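Local coordinates for metallophosphoesterase (Sphaerobacter thermophilus, PDB 3RQZ), which binds zinc at a two-metal site and, as a member of the YfcE family of metallophosphoesterases, probably hydrolyses phosphate esters, at residues W125-N130 with G149-P154; L35-G40 with V115-P120; L145-H150 with Y184-G189; R132-N137 with D160-N165. All blocks are in the same frame, centred on the assembly; numbering follows the deposited sequence.

Interaction 1. Residues W125-N130 with G149-P154. With ZN (zinc ion), chain D.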
loop_
_atom_site.group_PDB
_atom_site.type_symbol
_atom_site.label_atom_id
_atom_site.label_comp_id
_atom_site.label_asym_id
_atom_site.label_seq_id
_atom_site.Cartn_x
_atom_site.Cartn_y
_atom_site.Cartn_z
ATOM N N TRP A 125 -8.147 -8.031 -4.856
ATOM C CA TRP A 125 -9.205 -7.243 -5.505
ATOM C C TRP A 125 -10.158 -6.468 -4.624
ATOM O O TRP A 125 -10.640 -5.391 -5.030
ATOM C CB TRP A 125 -10.046 -8.181 -6.365
ATOM C CG TRP A 125 -9.308 -8.845 -7.437
ATOM C CD1 TRP A 125 -9.048 -10.187 -7.542
ATOM C CD2 TRP A 125 -8.745 -8.229 -8.613
ATOM N NE1 TRP A 125 -8.350 -10.442 -8.711
ATOM C CE2 TRP A 125 -8.167 -9.264 -9.392
ATOM C CE3 TRP A 125 -8.696 -6.907 -9.090
ATOM C CZ2 TRP A 125 -7.529 -9.020 -10.620
ATOM C CZ3 TRP A 125 -8.060 -6.665 -10.307
ATOM C CH2 TRP A 125 -7.482 -7.727 -11.059
ATOM N N GLU A 126 -10.474 -6.995 -3.446
ATOM C CA GLU A 126 -11.629 -6.452 -2.690
ATOM C C GLU A 126 -11.223 -5.277 -1.811
ATOM O O GLU A 126 -10.247 -5.368 -1.085
ATOM C CB GLU A 126 -12.292 -7.541 -1.834
ATOM C CG GLU A 126 -13.514 -7.058 -1.003
ATOM C CD GLU A 126 -14.256 -8.195 -0.313
ATOM O OE1 GLU A 126 -13.674 -8.906 0.531
ATOM O OE2 GLU A 126 -15.455 -8.375 -0.620
ATOM N N TYR A 127 -11.982 -4.187 -1.876
ATOM C CA TYR A 127 -11.752 -3.018 -0.999
ATOM C C TYR A 127 -12.462 -3.222 0.329
ATOM O O TYR A 127 -13.580 -3.727 0.366
ATOM C CB TYR A 127 -12.276 -1.719 -1.614
ATOM C CG TYR A 127 -11.694 -1.334 -2.955
ATOM C CD1 TYR A 127 -10.495 -0.611 -3.036
ATOM C CD2 TYR A 127 -12.358 -1.655 -4.134
ATOM C CE1 TYR A 127 -9.959 -0.237 -4.277
ATOM C CE2 TYR A 127 -11.847 -1.294 -5.373
ATOM C CZ TYR A 127 -10.652 -0.572 -5.437
ATOM O OH TYR A 127 -10.138 -0.211 -6.652
ATOM N N ILE A 128 -11.827 -2.825 1.420
ATOM C CA ILE A 128 -12.513 -2.779 2.708
ATOM C C ILE A 128 -12.587 -1.332 3.177
ATOM O O ILE A 128 -11.567 -0.755 3.574
ATOM C CB ILE A 128 -11.780 -3.599 3.779
ATOM C CG1 ILE A 128 -11.537 -5.029 3.280
ATOM C CG2 ILE A 128 -12.589 -3.495 5.132
ATOM C CD1 ILE A 128 -10.868 -6.009 4.300
ATOM N N TYR A 129 -13.776 -0.741 3.131
ATOM C CA TYR A 129 -13.937 0.651 3.571
ATOM C C TYR A 129 -15.194 0.909 4.402
ATOM O O TYR A 129 -15.524 2.072 4.702
ATOM C CB TYR A 129 -13.878 1.634 2.389
ATOM C CG TYR A 129 -14.845 1.289 1.273
ATOM C CD1 TYR A 129 -16.217 1.573 1.391
ATOM C CD2 TYR A 129 -14.399 0.668 0.112
ATOM C CE1 TYR A 129 -17.112 1.262 0.373
ATOM C CE2 TYR A 129 -15.295 0.337 -0.924
ATOM C CZ TYR A 129 -16.643 0.639 -0.783
ATOM O OH TYR A 129 -17.540 0.318 -1.777
ATOM N N ASN A 130 -15.927 -0.148 4.735
ATOM C CA ASN A 130 -17.090 -0.003 5.615
ATOM C C ASN A 130 -17.256 -1.220 6.548
ATOM O O ASN A 130 -16.537 -2.229 6.410
ATOM C CB ASN A 130 -18.381 0.312 4.807
ATOM C CG ASN A 130 -18.751 -0.805 3.809
ATOM O OD1 ASN A 130 -18.341 -1.946 3.965
ATOM N ND2 ASN A 130 -19.520 -0.456 2.767
ATOM N N GLY A 149 -4.421 -3.002 2.201
ATOM C CA GLY A 149 -4.214 -1.702 1.531
ATOM C C GLY A 149 -5.356 -1.411 0.568
ATOM O O GLY A 149 -6.548 -1.539 0.949
ATOM N N HIS A 150 -4.988 -0.978 -0.647
ATOM C CA HIS A 150 -5.888 -0.950 -1.831
ATOM C C HIS A 150 -6.852 0.257 -1.858
ATOM O O HIS A 150 -7.126 0.825 -2.917
ATOM C CB HIS A 150 -6.642 -2.304 -1.908
ATOM C CG HIS A 150 -7.325 -2.605 -3.210
ATOM N ND1 HIS A 150 -6.903 -2.130 -4.434
ATOM C CD2 HIS A 150 -8.392 -3.402 -3.467
ATOM C CE1 HIS A 150 -7.699 -2.599 -5.383
ATOM N NE2 HIS A 150 -8.600 -3.388 -4.822
ATOM N N THR A 151 -7.351 0.687 -0.712
ATOM C CA THR A 151 -8.242 1.843 -0.710
ATOM C C THR A 151 -7.478 3.167 -0.777
ATOM O O THR A 151 -8.034 4.184 -1.179
ATOM C CB THR A 151 -9.086 1.869 0.576
ATOM O OG1 THR A 151 -8.178 1.938 1.685
ATOM C CG2 THR A 151 -9.932 0.599 0.704
ATOM N N HIS A 152 -6.214 3.159 -0.356
ATOM C CA HIS A 152 -5.359 4.377 -0.281
ATOM C C HIS A 152 -5.824 5.320 0.829
ATOM O O HIS A 152 -5.602 6.569 0.798
ATOM C CB HIS A 152 -5.299 5.133 -1.616
ATOM C CG HIS A 152 -4.777 4.330 -2.762
ATOM N ND1 HIS A 152 -4.411 4.911 -3.957
ATOM C CD2 HIS A 152 -4.582 2.995 -2.919
ATOM C CE1 HIS A 152 -4.011 3.972 -4.799
ATOM N NE2 HIS A 152 -4.115 2.803 -4.200
ATOM N N VAL A 153 -6.523 4.741 1.797
ATOM C CA VAL A 153 -6.992 5.515 2.946
ATOM C C VAL A 153 -6.641 4.742 4.211
ATOM O O VAL A 153 -7.006 3.568 4.339
ATOM C CB VAL A 153 -8.513 5.821 2.851
ATOM C CG1 VAL A 153 -9.019 6.642 4.104
ATOM C CG2 VAL A 153 -8.855 6.618 1.543
ATOM N N PRO A 154 -5.926 5.384 5.153
ATOM C CA PRO A 154 -5.660 4.637 6.374
ATOM C C PRO A 154 -6.954 4.375 7.148
ATOM O O PRO A 154 -7.899 5.165 7.079
ATOM C CB PRO A 154 -4.669 5.532 7.150
ATOM C CG PRO A 154 -4.934 6.902 6.648
ATOM C CD PRO A 154 -5.350 6.743 5.190
HETATM ZN ZN ZN D . -3.404 0.904 -5.202
HETATM O O HOH W 1 -8.920 -3.026 1.402
HETATM O O HOH W 2 -5.125 1.234 -6.915
#
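Trp125 meets the metal-binding histidine His150 through its backbone: His150 NE2 gives its N-H to Trp125 O at 2.9 Å. The bond is bent, 141° at the hydrogen, and the nitrogen stands above the carbonyl plane, while the oxygen lies close to the plane of the imidazole. It is a contact to the second shell of His150, a ligand of the second zinc ion. Glu126 adds its carbonyl at the rim of the same ring, with Glu126 O 3.6 Å from His150 CD2, and sends its carboxylate the other way, to Ser119, Asn137 and Arg121. Tyr127 then lays its ring over one face of the imidazole in an offset stack, the centroids 3.9 Å apart and the planes only 8° from parallel. Its CE1 stands above the middle of the imidazole, and in the tyrosine plane the same carbon approaches His150 O at 3.3 Å. Edge bond and stack together leave the histidine little freedom to turn. Next along, Ile128 O rests 3.6 Å from the methyl CG2 of Thr151, and water 1 joins Ile128 N to Gly149 O. Thr151 OG1 is turned back to accept from Val153 N in an ST turn, just beside His152, whose NE2 binds the other zinc at 2.3 Å. The 125-130 loop follows strand 113-116 and leads into helix 131-137, against which Ile128 packs, while the 149-154 loop runs from strand 145-147 to strand 154-158; Asn64 of helix 64-69 touches both Trp125 and His150.

Interaction 2. Residues L35-G40 with V115-P120. With ZN (zinc ion), chain D.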
loop_
_atom_site.group_PDB
_atom_site.type_symbol
_atom_site.label_atom_id
_atom_site.label_comp_id
_atom_site.label_asym_id
_atom_site.label_seq_id
_atom_site.Cartn_x
_atom_site.Cartn_y
_atom_site.Cartn_z
ATOM N N LEU A 35 2.468 -3.979 1.155
ATOM C CA LEU A 35 1.182 -4.548 0.832
ATOM C C LEU A 35 0.823 -4.442 -0.651
ATOM O O LEU A 35 -0.331 -4.619 -1.029
ATOM C CB LEU A 35 0.099 -3.904 1.726
ATOM C CG LEU A 35 -0.056 -4.446 3.139
ATOM C CD1 LEU A 35 1.274 -4.558 3.894
ATOM C CD2 LEU A 35 -1.116 -3.611 3.980
ATOM N N GLY A 36 1.807 -4.195 -1.509
ATOM C CA GLY A 36 1.554 -4.299 -2.948
ATOM C C GLY A 36 1.186 -2.987 -3.596
ATOM O O GLY A 36 1.138 -1.932 -2.921
ATOM N N ASP A 37 0.912 -3.049 -4.908
ATOM C CA ASP A 37 0.801 -1.853 -5.741
ATOM C C ASP A 37 2.049 -0.958 -5.626
ATOM O O ASP A 37 1.964 0.244 -5.362
ATOM C CB ASP A 37 -0.489 -1.065 -5.455
ATOM C CG ASP A 37 -1.697 -1.629 -6.188
ATOM O OD1 ASP A 37 -1.584 -2.659 -6.896
ATOM O OD2 ASP A 37 -2.779 -1.055 -6.049
ATOM N N ILE A 38 3.205 -1.584 -5.851
ATOM C CA ILE A 38 4.467 -0.907 -5.999
ATOM C C ILE A 38 4.509 -0.038 -7.277
ATOM O O ILE A 38 5.196 0.973 -7.317
ATOM C CB ILE A 38 5.586 -1.959 -6.072
ATOM C CG1 ILE A 38 5.439 -2.980 -4.921
ATOM C CG2 ILE A 38 6.928 -1.311 -6.009
ATOM C CD1 ILE A 38 6.439 -4.185 -4.990
ATOM N N VAL A 39 3.796 -0.462 -8.325
ATOM C CA VAL A 39 3.847 0.231 -9.619
ATOM C C VAL A 39 2.454 0.674 -9.992
ATOM O O VAL A 39 1.480 0.343 -9.295
ATOM C CB VAL A 39 4.430 -0.675 -10.765
ATOM C CG1 VAL A 39 5.855 -1.183 -10.425
ATOM C CG2 VAL A 39 3.485 -1.877 -11.038
ATOM N N GLY A 40 2.360 1.388 -11.111
ATOM C CA GLY A 40 1.090 1.917 -11.620
ATOM C C GLY A 40 0.947 3.372 -11.236
ATOM O O GLY A 40 1.303 3.750 -10.105
ATOM N N VAL A 115 -1.496 -10.725 5.981
ATOM C CA VAL A 115 -1.260 -9.525 5.163
ATOM C C VAL A 115 -1.684 -9.806 3.712
ATOM O O VAL A 115 -1.262 -10.824 3.119
ATOM C CB VAL A 115 0.233 -9.111 5.170
ATOM C CG1 VAL A 115 0.430 -7.838 4.238
ATOM C CG2 VAL A 115 0.730 -8.857 6.612
ATOM N N VAL A 116 -2.547 -8.939 3.178
ATOM C CA VAL A 116 -3.048 -9.009 1.805
ATOM C C VAL A 116 -3.148 -7.576 1.265
ATOM O O VAL A 116 -3.118 -6.585 2.011
ATOM C CB VAL A 116 -4.475 -9.651 1.714
ATOM C CG1 VAL A 116 -4.433 -11.172 2.046
ATOM C CG2 VAL A 116 -5.475 -8.916 2.672
ATOM N N HIS A 117 -3.265 -7.459 -0.049
ATOM C CA HIS A 117 -3.410 -6.160 -0.630
ATOM C C HIS A 117 -4.824 -5.614 -0.429
ATOM O O HIS A 117 -5.008 -4.439 -0.134
ATOM C CB HIS A 117 -3.122 -6.231 -2.134
ATOM C CG HIS A 117 -3.278 -4.911 -2.812
ATOM N ND1 HIS A 117 -2.426 -3.860 -2.558
ATOM C CD2 HIS A 117 -4.188 -4.459 -3.712
ATOM C CE1 HIS A 117 -2.805 -2.812 -3.274
ATOM N NE2 HIS A 117 -3.868 -3.153 -3.988
ATOM N N GLY A 118 -5.814 -6.456 -0.658
ATOM C CA GLY A 118 -7.212 -6.006 -0.690
ATOM C C GLY A 118 -7.988 -6.541 0.502
ATOM O O GLY A 118 -8.261 -5.819 1.462
ATOM N N SER A 119 -8.340 -7.818 0.475
ATOM C CA SER A 119 -9.081 -8.354 1.591
ATOM C C SER A 119 -8.766 -9.832 1.789
ATOM O O SER A 119 -8.335 -10.510 0.840
ATOM C CB SER A 119 -10.586 -8.160 1.378
ATOM O OG SER A 119 -11.096 -9.269 0.659
ATOM N N PRO A 120 -8.961 -10.356 3.014
ATOM C CA PRO A 120 -8.653 -11.790 3.117
ATOM C C PRO A 120 -9.634 -12.711 2.368
ATOM O O PRO A 120 -9.285 -13.873 2.064
ATOM C CB PRO A 120 -8.623 -12.045 4.635
ATOM C CG PRO A 120 -9.302 -10.896 5.245
ATOM C CD PRO A 120 -9.059 -9.726 4.345
HETATM ZN ZN ZN D . -3.404 0.904 -5.202
HETATM O O HOH W 2 -5.125 1.234 -6.915
#
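Val115, near the end of strand 113-116, meets Leu35 through its CG1 methyl, which sits tightly against Leu35 CD1 at 3.4 Å. The two side chains cross at about a right angle. Val116 turns its side chain away but offers its carbonyl, with Val116 O 3.9 Å from Leu35 CG. The polar part of the contact belongs to His117, where the chain leaves the strand. With CG trans to the backbone N (chi1 179°), the imidazole swings across to the 35-40 loop and ND1 donates to Leu35 O at 2.7 Å, a fairly straight bond of 156° whose acceptor lies almost in the ring plane. That bond helps to set the turn of the ring, whose other nitrogen faces the metal ligand: His117 NE2 is 3.1 Å from Asp37 OD2, with the carboxylate and ring planes 57° apart. Asp37 OD2 binds one zinc ion at 2.2 Å, and OD1 of the same carboxylate accepts from the backbone N of His65. Between the two contact points runs Gly36, whose backbone angles suit glycine and whose chain passes close to the imidazole. A main-chain oxygen thus positions the ring of His117 beside an aspartate that serves both metals. Asp11, His13 and His152 complete the coordination of the nearer zinc by protein, and loops from the strand ends of two sheets converging on a two-metal centre are characteristic of the calcineurin-like phosphoesterase fold.

Interaction 3. Residues L145-H150 with Y184-G189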
loop_
_atom_site.group_PDB
_atom_site.type_symbol
_atom_site.label_atom_id
_atom_site.label_comp_id
_atom_site.label_asym_id
_atom_site.label_seq_id
_atom_site.Cartn_x
_atom_site.Cartn_y
_atom_site.Cartn_z
ATOM N N LEU A 145 -4.586 -10.204 13.835
ATOM C CA LEU A 145 -4.526 -8.974 13.021
ATOM C C LEU A 145 -4.533 -9.292 11.529
ATOM O O LEU A 145 -3.961 -10.308 11.127
ATOM C CB LEU A 145 -3.256 -8.187 13.371
ATOM C CG LEU A 145 -2.964 -7.762 14.814
ATOM C CD1 LEU A 145 -1.606 -7.092 14.805
ATOM C CD2 LEU A 145 -4.037 -6.819 15.387
ATOM N N CYS A 146 -5.227 -8.464 10.735
ATOM C CA CYS A 146 -5.105 -8.472 9.254
ATOM C C CYS A 146 -4.775 -7.080 8.724
ATOM O O CYS A 146 -5.495 -6.097 9.024
ATOM C CB CYS A 146 -6.390 -8.968 8.577
ATOM S SG CYS A 146 -6.176 -9.279 6.777
ATOM N N PHE A 147 -3.681 -6.989 7.973
ATOM C CA PHE A 147 -3.245 -5.743 7.351
ATOM C C PHE A 147 -3.643 -5.750 5.900
ATOM O O PHE A 147 -3.397 -6.736 5.181
ATOM C CB PHE A 147 -1.718 -5.548 7.484
ATOM C CG PHE A 147 -1.275 -5.332 8.905
ATOM C CD1 PHE A 147 -1.391 -4.063 9.490
ATOM C CD2 PHE A 147 -0.841 -6.406 9.693
ATOM C CE1 PHE A 147 -0.999 -3.855 10.830
ATOM C CE2 PHE A 147 -0.435 -6.212 11.019
ATOM C CZ PHE A 147 -0.517 -4.942 11.595
ATOM N N VAL A 148 -4.257 -4.653 5.477
ATOM C CA VAL A 148 -4.763 -4.513 4.113
ATOM C C VAL A 148 -4.410 -3.138 3.534
ATOM O O VAL A 148 -4.131 -2.213 4.293
ATOM C CB VAL A 148 -6.309 -4.720 4.057
ATOM C CG1 VAL A 148 -6.728 -6.052 4.681
ATOM C CG2 VAL A 148 -7.073 -3.553 4.748
ATOM N N GLY A 149 -4.421 -3.002 2.201
ATOM C CA GLY A 149 -4.214 -1.702 1.531
ATOM C C GLY A 149 -5.356 -1.411 0.568
ATOM O O GLY A 149 -6.548 -1.539 0.949
ATOM N N HIS A 150 -4.988 -0.978 -0.647
ATOM C CA HIS A 150 -5.888 -0.950 -1.831
ATOM C C HIS A 150 -6.852 0.257 -1.858
ATOM O O HIS A 150 -7.126 0.825 -2.917
ATOM C CB HIS A 150 -6.642 -2.304 -1.908
ATOM C CG HIS A 150 -7.325 -2.605 -3.210
ATOM N ND1 HIS A 150 -6.903 -2.130 -4.434
ATOM C CD2 HIS A 150 -8.392 -3.402 -3.467
ATOM C CE1 HIS A 150 -7.699 -2.599 -5.383
ATOM N NE2 HIS A 150 -8.600 -3.388 -4.822
ATOM N N TYR A 184 -8.320 -7.041 14.715
ATOM C CA TYR A 184 -8.355 -5.766 13.973
ATOM C C TYR A 184 -8.071 -5.969 12.499
ATOM O O TYR A 184 -7.253 -6.831 12.145
ATOM C CB TYR A 184 -7.290 -4.789 14.507
ATOM C CG TYR A 184 -7.721 -4.071 15.755
ATOM C CD1 TYR A 184 -8.486 -2.913 15.681
ATOM C CD2 TYR A 184 -7.386 -4.571 17.023
ATOM C CE1 TYR A 184 -8.910 -2.258 16.860
ATOM C CE2 TYR A 184 -7.810 -3.940 18.175
ATOM C CZ TYR A 184 -8.554 -2.780 18.076
ATOM O OH TYR A 184 -8.956 -2.147 19.219
ATOM N N ILE A 185 -8.704 -5.143 11.655
ATOM C CA ILE A 185 -8.302 -4.993 10.241
ATOM C C ILE A 185 -7.733 -3.580 10.210
ATOM O O ILE A 185 -8.377 -2.668 10.715
ATOM C CB ILE A 185 -9.512 -5.165 9.270
ATOM C CG1 ILE A 185 -9.997 -6.625 9.231
ATOM C CG2 ILE A 185 -9.167 -4.674 7.851
ATOM C CD1 ILE A 185 -11.282 -6.844 8.390
ATOM N N ILE A 186 -6.531 -3.413 9.652
ATOM C CA ILE A 186 -5.739 -2.183 9.729
ATOM C C ILE A 186 -5.168 -1.892 8.359
ATOM O O ILE A 186 -4.603 -2.792 7.744
ATOM C CB ILE A 186 -4.496 -2.374 10.692
ATOM C CG1 ILE A 186 -4.913 -2.741 12.127
ATOM C CG2 ILE A 186 -3.574 -1.137 10.694
ATOM C CD1 ILE A 186 -5.707 -1.713 12.765
ATOM N N ASN A 187 -5.303 -0.635 7.896
ATOM C CA ASN A 187 -4.811 -0.172 6.594
ATOM C C ASN A 187 -3.849 1.002 6.847
ATOM O O ASN A 187 -4.213 1.978 7.516
ATOM C CB ASN A 187 -6.021 0.265 5.698
ATOM C CG ASN A 187 -5.649 0.508 4.241
ATOM O OD1 ASN A 187 -4.569 1.050 3.928
ATOM N ND2 ASN A 187 -6.578 0.161 3.326
ATOM N N PRO A 188 -2.594 0.898 6.368
ATOM C CA PRO A 188 -1.630 1.988 6.557
ATOM C C PRO A 188 -1.837 3.195 5.624
ATOM O O PRO A 188 -1.064 4.166 5.702
ATOM C CB PRO A 188 -0.300 1.308 6.233
ATOM C CG PRO A 188 -0.685 0.331 5.121
ATOM C CD PRO A 188 -1.989 -0.245 5.656
ATOM N N GLY A 189 -2.855 3.139 4.759
ATOM C CA GLY A 189 -3.057 4.183 3.721
ATOM C C GLY A 189 -2.054 3.971 2.585
ATOM O O GLY A 189 -1.374 2.934 2.531
#
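Strands 145-147 and 184-188 run parallel, their axes 27° apart and 4.8 Å at closest approach, joined by bonds from Cys146 N to Tyr184 O (3.0 Å), Ile186 N to Cys146 O (2.9 Å) and Val148 N to Ile186 O (3.0 Å). They are neighbouring inner strands of one of the two mixed beta-sheets of this calcineurin-like phosphoesterase fold. On one face Leu145, Phe147, Tyr184 and Ile186 gather, and Phe206 of the other sheet's strand 201-207 touches both Leu145 and Phe147. Phe147 and Ile186 lie side by side and point the same way, with Phe147 CD1 3.7 Å from Ile186 CB; Leu145 CD2 meets Tyr184 CB. The opposite face carries Cys146 and Ile185, and there Val148 CG2 reaches Ile185 CG2 at 3.9 Å across an oblique crossing. Beyond the paired residues strand 145-147 leads into the loop of the zinc ligand His150. Asn187 leans over this exit: its CG, trans to the backbone N (chi1 -169°), passes 3.1 Å from Val148 O and brings ND2 near Gly149 O. Its other amide atom, Asn187 OD1, accepts from Gly189 N at 2.8 Å, closing an Asx turn.

Interaction 4. Residues R132-N137 with D160-N165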
loop_
_atom_site.group_PDB
_atom_site.type_symbol
_atom_site.label_atom_id
_atom_site.label_comp_id
_atom_site.label_asym_id
_atom_site.label_seq_id
_atom_site.Cartn_x
_atom_site.Cartn_y
_atom_site.Cartn_z
ATOM N N ARG A 132 -19.813 -3.391 6.889
ATOM C CA ARG A 132 -20.431 -4.504 6.155
ATOM C C ARG A 132 -19.384 -5.467 5.589
ATOM O O ARG A 132 -19.415 -6.676 5.846
ATOM C CB ARG A 132 -21.293 -3.931 5.013
ATOM C CG ARG A 132 -22.280 -4.903 4.386
ATOM C CD ARG A 132 -23.189 -4.158 3.411
ATOM N NE ARG A 132 -23.377 -2.775 3.851
ATOM C CZ ARG A 132 -22.905 -1.713 3.212
ATOM N NH1 ARG A 132 -22.249 -1.861 2.075
ATOM N NH2 ARG A 132 -23.111 -0.497 3.699
ATOM N N ILE A 133 -18.449 -4.908 4.833
ATOM C CA ILE A 133 -17.402 -5.675 4.172
ATOM C C ILE A 133 -16.380 -6.117 5.222
ATOM O O ILE A 133 -15.923 -7.245 5.178
ATOM C CB ILE A 133 -16.796 -4.949 2.920
ATOM C CG1 ILE A 133 -17.886 -4.653 1.862
ATOM C CG2 ILE A 133 -15.623 -5.733 2.316
ATOM C CD1 ILE A 133 -18.631 -5.962 1.275
ATOM N N ALA A 134 -16.092 -5.269 6.204
ATOM C CA ALA A 134 -15.151 -5.672 7.280
ATOM C C ALA A 134 -15.683 -6.909 7.989
ATOM O O ALA A 134 -14.950 -7.886 8.224
ATOM C CB ALA A 134 -14.940 -4.527 8.292
ATOM N N ALA A 135 -16.980 -6.869 8.283
ATOM C CA ALA A 135 -17.680 -7.958 8.956
ATOM C C ALA A 135 -17.576 -9.277 8.197
ATOM O O ALA A 135 -17.353 -10.335 8.792
ATOM C CB ALA A 135 -19.182 -7.554 9.208
ATOM N N LEU A 136 -17.693 -9.208 6.877
ATOM C CA LEU A 136 -17.585 -10.403 6.041
ATOM C C LEU A 136 -16.142 -10.942 6.008
ATOM O O LEU A 136 -15.903 -12.087 5.623
ATOM C CB LEU A 136 -18.124 -10.100 4.623
ATOM C CG LEU A 136 -19.647 -9.872 4.503
ATOM C CD1 LEU A 136 -20.024 -9.043 3.261
ATOM C CD2 LEU A 136 -20.471 -11.182 4.552
ATOM N N ASN A 137 -15.187 -10.116 6.427
ATOM C CA ASN A 137 -13.762 -10.445 6.300
ATOM C C ASN A 137 -13.088 -10.972 7.553
ATOM O O ASN A 137 -12.068 -11.675 7.467
ATOM C CB ASN A 137 -12.984 -9.272 5.681
ATOM C CG ASN A 137 -12.944 -9.353 4.182
ATOM O OD1 ASN A 137 -12.217 -10.172 3.629
ATOM N ND2 ASN A 137 -13.722 -8.510 3.503
ATOM N N ASP A 160 -15.559 -6.617 16.952
ATOM C CA ASP A 160 -16.872 -6.366 17.554
ATOM C C ASP A 160 -17.596 -5.161 16.936
ATOM O O ASP A 160 -18.813 -5.191 16.797
ATOM C CB ASP A 160 -16.795 -6.240 19.083
ATOM C CG ASP A 160 -15.906 -5.090 19.550
ATOM O OD1 ASP A 160 -15.230 -4.430 18.740
ATOM O OD2 ASP A 160 -15.882 -4.858 20.764
ATOM N N GLU A 161 -16.842 -4.127 16.558
ATOM C CA GLU A 161 -17.398 -2.947 15.903
ATOM C C GLU A 161 -17.949 -3.352 14.542
ATOM O O GLU A 161 -19.087 -3.013 14.213
ATOM C CB GLU A 161 -16.323 -1.854 15.677
ATOM C CG GLU A 161 -15.863 -1.061 16.938
ATOM C CD GLU A 161 -14.619 -0.189 16.669
ATOM O OE1 GLU A 161 -13.727 -0.576 15.862
ATOM O OE2 GLU A 161 -14.527 0.904 17.271
ATOM N N ALA A 162 -17.129 -4.065 13.753
ATOM C CA ALA A 162 -17.538 -4.484 12.422
ATOM C C ALA A 162 -18.820 -5.304 12.518
ATOM O O ALA A 162 -19.743 -5.103 11.738
ATOM C CB ALA A 162 -16.420 -5.301 11.719
ATOM N N LEU A 163 -18.866 -6.225 13.482
ATOM C CA LEU A 163 -20.019 -7.131 13.611
ATOM C C LEU A 163 -21.284 -6.420 14.093
ATOM O O LEU A 163 -22.396 -6.886 13.825
ATOM C CB LEU A 163 -19.701 -8.333 14.506
ATOM C CG LEU A 163 -18.655 -9.352 14.014
ATOM C CD1 LEU A 163 -18.382 -10.400 15.103
ATOM C CD2 LEU A 163 -19.020 -10.033 12.679
ATOM N N SER A 164 -21.119 -5.300 14.799
ATOM C CA SER A 164 -22.251 -4.478 15.230
ATOM C C SER A 164 -22.482 -3.313 14.288
ATOM O O SER A 164 -23.189 -2.369 14.638
ATOM C CB SER A 164 -22.024 -3.937 16.646
ATOM O OG SER A 164 -21.632 -4.990 17.500
ATOM N N ASN A 165 -21.863 -3.374 13.110
ATOM C CA ASN A 165 -22.011 -2.361 12.067
ATOM C C ASN A 165 -21.565 -0.929 12.453
ATOM O O ASN A 165 -22.087 0.072 11.937
ATOM C CB ASN A 165 -23.446 -2.383 11.523
ATOM C CG ASN A 165 -23.583 -1.653 10.214
ATOM O OD1 ASN A 165 -22.974 -2.028 9.202
ATOM N ND2 ASN A 165 -24.374 -0.593 10.226
HETATM O O HOH W 3 -21.447 -0.790 6.370
#
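Ala134 and Ala162 make the apolar heart of this contact, their CB methyls meeting at 3.8 Å. Ala135 lies alongside, its CB 3.6 Å from Ala162 O, so one methyl meets a methyl and the next rests on a main-chain oxygen. Small side chains let the backbones come close: the CA atoms of Ala135 and Ala162 are 4.9 Å apart. Leu163 closes one side, where its CD2 branch approaches Ala135 CB at 4.3 Å. Polar contact across the pair is slight and runs through solvent: water 3 accepts from Arg132 N at 3.1 Å and gives a weak bond to Asn165 OD1. With CG trans to the backbone N (chi1 -164°), the amide of Asn165 extends toward that water. Each segment also has side-chain bonds of its own. In helix 131-137, Asn137 ND2 turns back to Ile133 O at 3.0 Å, coming from above the carbonyl plane. In the other helix, Asp160 O takes two donors from opposite faces of its plane, Ser164 N and the hydroxyl Ser164 OG, the latter at 2.9 Å, which ties the last turn together. Asn165, with a positive phi of 61°, then reverses the chain as the C-prime residue of a Schellman motif, in which Val166 N bonds to Glu161 O and Asn165 N to Ala162 O. Beneath the pair, Ile157 of strand 154-158 touches both Ala134 and Ala162, an arrangement of two short helices packed through alanines on the edge strand of a beta-sheet, far from the zinc ions, with the second helix closed by its Schellman motif.

How the interactions relate
Interactions 2 and 3 are buried in the core, interaction 1 is partly buried at the zinc site, and interaction 4 lies at the periphery, about 21 Å from interaction 2 between centres. Interactions 2 and 3 share a sheet: Val116 N is 3.1 Å from Phe147 O, and His117 O is 2.8 Å from Gly149 N, both probable hydrogen bonds. Interaction 1 begins where strand 145-147 of interaction 3 gives out, sharing Gly149 and His150. The chemistry follows the place: main-chain pairing within the sheet, imidazoles and a carboxylate round the metals, alanine methyls and water outside. Interactions 3 and 4 meet where Ile185 CD1 packs against helix 131-137, 3.8 Å from Ala134 O.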